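Local coordinates for Amuc_1102 (Akkermansia muciniphila, PDB 7DSZ), which is of unknown function but has an immunoglobulin-like fold related to archaeal type IV pilus proteins, so it may belong to a pilus-like assembly, at residues 100-105 with 193-198. Residues are numbered along the deposited sequence; the frame is centred on the assembly and turned at random.
Sequences YVNVPV and YPEIMR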
loop_
_atom_site.group_PDB
_atom_site.type_symbol
_atom_site.label_atom_id
_atom_site.label_comp_id
_atom_site.label_asym_id
_atom_site.label_seq_id
_atom_site.Cartn_x
_atom_site.Cartn_y
_atom_site.Cartn_z
ATOM N N TYR C 100 -15.094 1.618 -4.895
ATOM C CA TYR C 100 -14.784 2.927 -5.452
ATOM C C TYR C 100 -15.491 3.980 -4.626
ATOM O O TYR C 100 -16.600 3.748 -4.151
ATOM C CB TYR C 100 -15.243 3.021 -6.908
ATOM C CG TYR C 100 -14.424 2.180 -7.824
ATOM C CD1 TYR C 100 -13.144 2.579 -8.200
ATOM C CD2 TYR C 100 -14.907 0.963 -8.289
ATOM C CE1 TYR C 100 -12.380 1.799 -9.046
ATOM C CE2 TYR C 100 -14.148 0.179 -9.141
ATOM C CZ TYR C 100 -12.894 0.600 -9.506
ATOM O OH TYR C 100 -12.131 -0.172 -10.344
ATOM N N VAL C 101 -14.848 5.137 -4.450
ATOM C CA VAL C 101 -15.464 6.231 -3.710
ATOM C C VAL C 101 -15.520 7.457 -4.606
ATOM O O VAL C 101 -14.733 7.605 -5.547
ATOM C CB VAL C 101 -14.718 6.548 -2.393
ATOM C CG1 VAL C 101 -14.937 5.424 -1.386
ATOM C CG2 VAL C 101 -13.234 6.746 -2.667
ATOM N N ASN C 102 -16.496 8.324 -4.323
ATOM C CA ASN C 102 -16.749 9.518 -5.128
ATOM C C ASN C 102 -16.982 9.140 -6.588
ATOM O O ASN C 102 -16.211 9.497 -7.475
ATOM C CB ASN C 102 -15.584 10.517 -5.041
ATOM C CG ASN C 102 -15.329 11.015 -3.646
ATOM O OD1 ASN C 102 -16.240 11.145 -2.825
ATOM N ND2 ASN C 102 -14.057 11.286 -3.356
ATOM N N VAL C 103 -18.039 8.379 -6.833
ATOM C CA VAL C 103 -18.344 7.900 -8.174
ATOM C C VAL C 103 -19.232 8.950 -8.834
ATOM O O VAL C 103 -20.313 9.258 -8.292
ATOM C CB VAL C 103 -19.014 6.520 -8.148
ATOM C CG1 VAL C 103 -19.237 6.029 -9.567
ATOM C CG2 VAL C 103 -18.116 5.523 -7.398
ATOM N N PRO C 104 -18.798 9.561 -9.932
ATOM C CA PRO C 104 -19.596 10.616 -10.561
ATOM C C PRO C 104 -20.831 10.018 -11.206
ATOM O O PRO C 104 -20.834 8.858 -11.621
ATOM C CB PRO C 104 -18.645 11.197 -11.614
ATOM C CG PRO C 104 -17.792 10.053 -12.003
ATOM C CD PRO C 104 -17.590 9.242 -10.716
ATOM N N VAL C 105 -21.888 10.819 -11.260
ATOM C CA VAL C 105 -23.150 10.431 -11.885
ATOM C C VAL C 105 -23.208 11.050 -13.276
ATOM O O VAL C 105 -22.786 12.198 -13.475
ATOM C CB VAL C 105 -24.348 10.873 -11.017
ATOM C CG1 VAL C 105 -25.659 10.513 -11.680
ATOM C CG2 VAL C 105 -24.274 10.239 -9.629
ATOM N N TYR C 193 -10.620 6.147 -14.057
ATOM C CA TYR C 193 -11.310 5.343 -13.063
ATOM C C TYR C 193 -11.630 6.196 -11.847
ATOM O O TYR C 193 -10.930 7.177 -11.568
ATOM C CB TYR C 193 -10.433 4.172 -12.596
ATOM C CG TYR C 193 -9.674 3.427 -13.672
ATOM C CD1 TYR C 193 -8.415 3.858 -14.085
ATOM C CD2 TYR C 193 -10.198 2.263 -14.238
ATOM C CE1 TYR C 193 -7.709 3.155 -15.045
ATOM C CE2 TYR C 193 -9.495 1.560 -15.212
ATOM C CZ TYR C 193 -8.249 2.015 -15.590
ATOM O OH TYR C 193 -7.509 1.361 -16.545
ATOM N N PRO C 194 -12.632 5.821 -11.063
ATOM C CA PRO C 194 -12.826 6.504 -9.779
ATOM C C PRO C 194 -11.716 6.154 -8.793
ATOM O O PRO C 194 -10.931 5.217 -8.975
ATOM C CB PRO C 194 -14.183 5.987 -9.282
ATOM C CG PRO C 194 -14.782 5.203 -10.443
ATOM C CD PRO C 194 -13.612 4.736 -11.254
ATOM N N GLU C 195 -11.674 6.941 -7.719
ATOM C CA GLU C 195 -10.790 6.666 -6.592
ATOM C C GLU C 195 -11.150 5.335 -5.938
ATOM O O GLU C 195 -12.325 4.982 -5.825
ATOM C CB GLU C 195 -10.913 7.806 -5.572
ATOM C CG GLU C 195 -10.077 7.650 -4.311
ATOM C CD GLU C 195 -10.278 8.808 -3.332
ATOM O OE1 GLU C 195 -10.989 9.775 -3.679
ATOM O OE2 GLU C 195 -9.699 8.745 -2.232
ATOM N N ILE C 196 -10.136 4.604 -5.472
ATOM C CA ILE C 196 -10.344 3.332 -4.768
ATOM C C ILE C 196 -10.232 3.547 -3.270
ATOM O O ILE C 196 -9.246 4.119 -2.796
ATOM C CB ILE C 196 -9.326 2.276 -5.219
ATOM C CG1 ILE C 196 -9.482 2.008 -6.718
ATOM C CG2 ILE C 196 -9.456 0.995 -4.345
ATOM C CD1 ILE C 196 -8.354 1.159 -7.301
ATOM N N MET C 197 -11.201 3.029 -2.518
ATOM C CA MET C 197 -11.126 3.104 -1.065
ATOM C C MET C 197 -10.013 2.188 -0.549
ATOM O O MET C 197 -9.960 1.004 -0.897
ATOM C CB MET C 197 -12.462 2.715 -0.439
ATOM C CG MET C 197 -12.432 2.812 1.066
ATOM S SD MET C 197 -12.614 4.535 1.560
ATOM C CE MET C 197 -14.355 4.499 2.008
ATOM N N ARG C 198 -9.111 2.756 0.254
ATOM C CA ARG C 198 -7.961 2.033 0.800
ATOM C C ARG C 198 -8.416 1.030 1.864
ATOM O O ARG C 198 -9.512 1.149 2.416
ATOM C CB ARG C 198 -6.949 3.015 1.411
ATOM C CG ARG C 198 -6.219 3.931 0.418
ATOM C CD ARG C 198 -4.931 3.319 -0.145
ATOM N NE ARG C 198 -4.484 4.060 -1.325
ATOM C CZ ARG C 198 -3.357 3.819 -1.994
ATOM N NH1 ARG C 198 -2.534 2.859 -1.597
ATOM N NH2 ARG C 198 -3.050 4.541 -3.067
HETATM O O HOH W 1 -13.476 9.122 -7.751
#
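The Y100 ring meets backbone oxygens at its edge: the carbonyl oxygens of P194 and E195 lie near its plane, with P194 O 3.5 Å from Y100 CD1. The P194 ring lies over one face of Y100, displaced toward its CD1 edge, with P194 CB 3.7 Å from Y100 CD1. I196 CG1 approaches Y100 CE1 at a slant. F76 makes an edge-to-face ring contact with Y100, and the Y100 hydroxyl bonds to S112 N. The N102 amide and E195 carboxylate run side by side, with their planes 64° apart. In the second subunit S116 OG hydrogen-bonds E195 OE1, S118 and S119 OG hydrogen-bond N102 ND2, and R122 bonds N102 OD1. V101 CG2 packs against the extended E195 chain, 3.7 Å from E195 CD. V101 CG1 lies anti to the carbonyl carbon (chi1 -71°) and meets M197 CE at 3.6 Å. V101 N donates to E195 O over 2.9 Å, nearly straight at 162°. Y100 and I196 form an antiparallel non-hydrogen-bonded pair, which sets the short strand 195-196 along strand 91-104 in the mixed sheet of the Ig-like domain. Strand 91-104 turns a corner at N102. There a water bridges N102 O and E195 N, 2.8 Å from each. One direct hydrogen bond, this water and apolar packing join the two segments, while the buried polar ends of N102 and E195 are bonded by the second subunit.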